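Local atomic coordinates of envelope protein (White spot syndrome virus, PDB entry 7DDA), a protein that forms part of the virion envelope and, through sulfate-binding sites in the C-terminal domain described here, probably binds heparin-like sulfated sugars. Residues A[82-87]-A[98-103]. Residues are numbered along the deposited sequence; the frame is centred on the assembly and turned at random.
Sequences IYKISA and LLYGLR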
ATOM      1  N   ILE A  82       7.755 -17.828  -4.591  1.00 20.53           N
ATOM      2  CA  ILE A  82       7.386 -16.792  -5.552  1.00 19.60           C
ATOM      3  C   ILE A  82       8.459 -16.740  -6.630  1.00 20.35           C
ATOM      4  O   ILE A  82       9.657 -16.724  -6.324  1.00 20.53           O
ATOM      5  CB  ILE A  82       7.219 -15.420  -4.871  1.00 18.32           C
ATOM      6  CG1 ILE A  82       6.224 -15.529  -3.713  1.00 17.46           C
ATOM      7  CG2 ILE A  82       6.772 -14.366  -5.888  1.00 17.11           C
ATOM      8  CD1 ILE A  82       6.389 -14.444  -2.657  1.00 17.04           C
ATOM      9  N   TYR A  83       8.034 -16.713  -7.887  1.00 17.32           N
ATOM     10  CA  TYR A  83       8.974 -16.911  -8.979  1.00 21.30           C
ATOM     11  C   TYR A  83       8.474 -16.162 -10.198  1.00 21.21           C
ATOM     12  O   TYR A  83       7.263 -15.998 -10.399  1.00 20.57           O
ATOM     13  CB  TYR A  83       9.158 -18.407  -9.326  1.00 18.82           C
ATOM     14  CG  TYR A  83       7.858 -19.175  -9.242  1.00 19.59           C
ATOM     15  CD1 TYR A  83       7.027 -19.278 -10.340  1.00 18.14           C
ATOM     16  CD2 TYR A  83       7.439 -19.747  -8.039  1.00 20.76           C
ATOM     17  CE1 TYR A  83       5.827 -19.958 -10.262  1.00 20.42           C
ATOM     18  CE2 TYR A  83       6.234 -20.420  -7.946  1.00 19.28           C
ATOM     19  CZ  TYR A  83       5.438 -20.520  -9.062  1.00 19.60           C
ATOM     20  OH  TYR A  83       4.243 -21.187  -8.993  1.00 22.95           O
ATOM     21  N   LYS A  84       9.429 -15.698 -10.993  1.00 20.41           N
ATOM     22  CA  LYS A  84       9.133 -15.159 -12.307  1.00 18.82           C
ATOM     23  C   LYS A  84       8.673 -16.274 -13.235  1.00 19.76           C
ATOM     24  O   LYS A  84       9.343 -17.299 -13.373  1.00 25.11           O
ATOM     25  CB  LYS A  84      10.377 -14.470 -12.860  1.00 20.06           C
ATOM     26  CG  LYS A  84      10.277 -14.001 -14.292  1.00 25.60           C
ATOM     27  CD  LYS A  84      11.612 -13.411 -14.717  1.00 25.51           C
ATOM     28  CE  LYS A  84      11.821 -13.521 -16.205  1.00 28.69           C
ATOM     29  NZ  LYS A  84      13.192 -13.051 -16.579  1.00 35.82           N
ATOM     30  N   ILE A  85       7.509 -16.099 -13.843  1.00 21.99           N
ATOM     31  CA  ILE A  85       7.090 -17.017 -14.891  1.00 21.03           C
ATOM     32  C   ILE A  85       7.538 -16.520 -16.258  1.00 26.22           C
ATOM     33  O   ILE A  85       8.002 -17.306 -17.087  1.00 24.72           O
ATOM     34  CB  ILE A  85       5.565 -17.218 -14.832  1.00 24.12           C
ATOM     35  CG1 ILE A  85       5.173 -18.016 -13.584  1.00 20.16           C
ATOM     36  CG2 ILE A  85       5.045 -17.901 -16.095  1.00 18.13           C
ATOM     37  CD1 ILE A  85       3.684 -18.040 -13.362  1.00 17.72           C
ATOM     38  N   SER A  86       7.464 -15.209 -16.496  1.00 28.94           N
ATOM     39  CA  SER A  86       7.573 -14.703 -17.858  1.00 23.46           C
ATOM     40  C   SER A  86       7.767 -13.185 -17.852  1.00 25.33           C
ATOM     41  O   SER A  86       7.174 -12.474 -17.030  1.00 22.52           O
ATOM     42  CB  SER A  86       6.314 -15.089 -18.643  1.00 20.10           C
ATOM     43  OG  SER A  86       6.361 -14.598 -19.961  1.00 35.54           O
ATOM     44  N   ALA A  87       8.594 -12.700 -18.779  1.00 23.60           N
ATOM     45  CA  ALA A  87       8.777 -11.267 -19.010  1.00 25.69           C
ATOM     46  C   ALA A  87       8.912 -11.057 -20.507  1.00 27.55           C
ATOM     47  O   ALA A  87       9.890 -11.512 -21.101  1.00 26.16           O
ATOM     48  CB  ALA A  87      10.009 -10.726 -18.283  1.00 24.36           C
ATOM     49  N   LEU A  98       4.880  -8.583 -17.226  1.00 21.40           N
ATOM     50  CA  LEU A  98       5.634  -9.285 -16.194  1.00 22.12           C
ATOM     51  C   LEU A  98       4.687 -10.218 -15.458  1.00 22.13           C
ATOM     52  O   LEU A  98       3.690  -9.769 -14.886  1.00 23.77           O
ATOM     53  CB  LEU A  98       6.278  -8.305 -15.209  1.00 19.13           C
ATOM     54  CG  LEU A  98       7.253  -7.309 -15.835  1.00 26.11           C
ATOM     55  CD1 LEU A  98       7.860  -6.410 -14.766  1.00 18.09           C
ATOM     56  CD2 LEU A  98       8.342  -8.034 -16.620  1.00 26.23           C
ATOM     57  N   LEU A  99       5.002 -11.506 -15.451  1.00 18.34           N
ATOM     58  CA  LEU A  99       4.079 -12.487 -14.903  1.00 21.43           C
ATOM     59  C   LEU A  99       4.779 -13.298 -13.827  1.00 21.33           C
ATOM     60  O   LEU A  99       5.864 -13.837 -14.059  1.00 23.61           O
ATOM     61  CB  LEU A  99       3.527 -13.389 -16.013  1.00 19.96           C
ATOM     62  CG  LEU A  99       2.674 -14.575 -15.591  1.00 19.31           C
ATOM     63  CD1 LEU A  99       1.445 -14.103 -14.842  1.00 18.98           C
ATOM     64  CD2 LEU A  99       2.267 -15.372 -16.829  1.00 20.41           C
ATOM     65  N   TYR A 100       4.146 -13.396 -12.660  1.00 22.02           N
ATOM     66  CA  TYR A 100       4.704 -14.094 -11.513  1.00 18.83           C
ATOM     67  C   TYR A 100       3.745 -15.165 -11.024  1.00 18.66           C
ATOM     68  O   TYR A 100       2.533 -15.083 -11.245  1.00 19.41           O
ATOM     69  CB  TYR A 100       5.030 -13.097 -10.390  1.00 17.50           C
ATOM     70  CG  TYR A 100       6.096 -12.158 -10.864  1.00 20.56           C
ATOM     71  CD1 TYR A 100       7.444 -12.479 -10.732  1.00 17.31           C
ATOM     72  CD2 TYR A 100       5.756 -10.987 -11.536  1.00 20.49           C
ATOM     73  CE1 TYR A 100       8.427 -11.633 -11.215  1.00 16.68           C
ATOM     74  CE2 TYR A 100       6.736 -10.139 -12.026  1.00 21.18           C
ATOM     75  CZ  TYR A 100       8.063 -10.467 -11.868  1.00 19.08           C
ATOM     76  OH  TYR A 100       9.018  -9.605 -12.362  1.00 20.61           O
ATOM     77  N   GLY A 101       4.306 -16.175 -10.371  1.00 20.97           N
ATOM     78  CA  GLY A 101       3.523 -17.204  -9.706  1.00 15.75           C
ATOM     79  C   GLY A 101       3.852 -17.256  -8.226  1.00 19.59           C
ATOM     80  O   GLY A 101       5.008 -17.092  -7.834  1.00 23.22           O
ATOM     81  N   LEU A 102       2.829 -17.481  -7.407  1.00 18.71           N
ATOM     82  CA  LEU A 102       2.999 -17.774  -5.990  1.00 20.43           C
ATOM     83  C   LEU A 102       2.430 -19.164  -5.720  1.00 21.79           C
ATOM     84  O   LEU A 102       1.241 -19.410  -5.960  1.00 21.72           O
ATOM     85  CB  LEU A 102       2.300 -16.720  -5.116  1.00 20.09           C
ATOM     86  CG  LEU A 102       2.345 -16.893  -3.587  1.00 25.27           C
ATOM     87  CD1 LEU A 102       2.366 -15.545  -2.856  1.00 24.59           C
ATOM     88  CD2 LEU A 102       1.186 -17.742  -3.074  1.00 22.54           C
ATOM     89  N   ARG A 103       3.262 -20.060  -5.204  1.00 21.13           N
ATOM     90  CA  ARG A 103       2.815 -21.399  -4.846  1.00 23.56           C
ATOM     91  C   ARG A 103       2.643 -21.542  -3.339  1.00 26.04           C
ATOM     92  O   ARG A 103       3.557 -21.228  -2.562  1.00 24.31           O
ATOM     93  CB  ARG A 103       3.783 -22.467  -5.351  1.00 23.21           C
ATOM     94  CG  ARG A 103       3.118 -23.833  -5.463  1.00 24.03           C
ATOM     95  CD  ARG A 103       4.089 -24.898  -5.961  1.00 20.09           C
ATOM     96  NE  ARG A 103       4.637 -24.591  -7.279  1.00 16.59           N
ATOM     97  CZ  ARG A 103       3.972 -24.714  -8.430  1.00 20.17           C
ATOM     98  NH1 ARG A 103       2.718 -25.156  -8.447  1.00 21.54           N
ATOM     99  NH2 ARG A 103       4.562 -24.394  -9.576  1.00 19.57           N
TER
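With CG set between its backbone N and carbonyl carbon (chi1 39°), the Y83 side chain folds back across the neighbouring strand and lays its ring flat on G101. The G101 carbonyl O sits 3.4 Å above the middle of the ring, and ring atom CE1 comes 3.6 Å from G101 CA. Glycine suits this place: with no side chain, it lets the ring lie close over the backbone. A turn in the R103 chain (chi3 -60°) brings its guanidinium nearly parallel to the ring, 13° apart, with Y83 OH above the guanidinium near its rim; OH and NH2 are close without forming a hydrogen bond. The phenol OH bonds instead to E145, while R103 NH1 binds the backbone O of N143 and the arginine side chain also lies next to a bound sulfate, a fitting neighbour for its charge.

The antiparallel pairing of Y83 with G101 uses two backbone bonds, including G101 N to Y83 O at 3.0 Å. Further along, a classic beta bulge sets both I85 and S86 opposite L99, whose carbonyl O accepts I85 N at 2.8 Å and S86 N at 3.2 Å, both approaching from one side. I85 takes the extra position, and its branched side chain packs CG2 against L99 CD2 at 3.8 Å.

On the face opposite Y83, S86 and L99, branched I82 and L102 fill buried apolar space between the sheets. Y100 adds an apolar ring there while its OH reaches the G44 carbonyl; K84 rests CB on that ring and carries its charge to D45. That face packs onto strands 30-40, 46-52 and 160-170 of the second sheet. Within its own sheet, the hairpin has 80-89 outermost in the chain, and 95-104 pairs on its far side with 145-153.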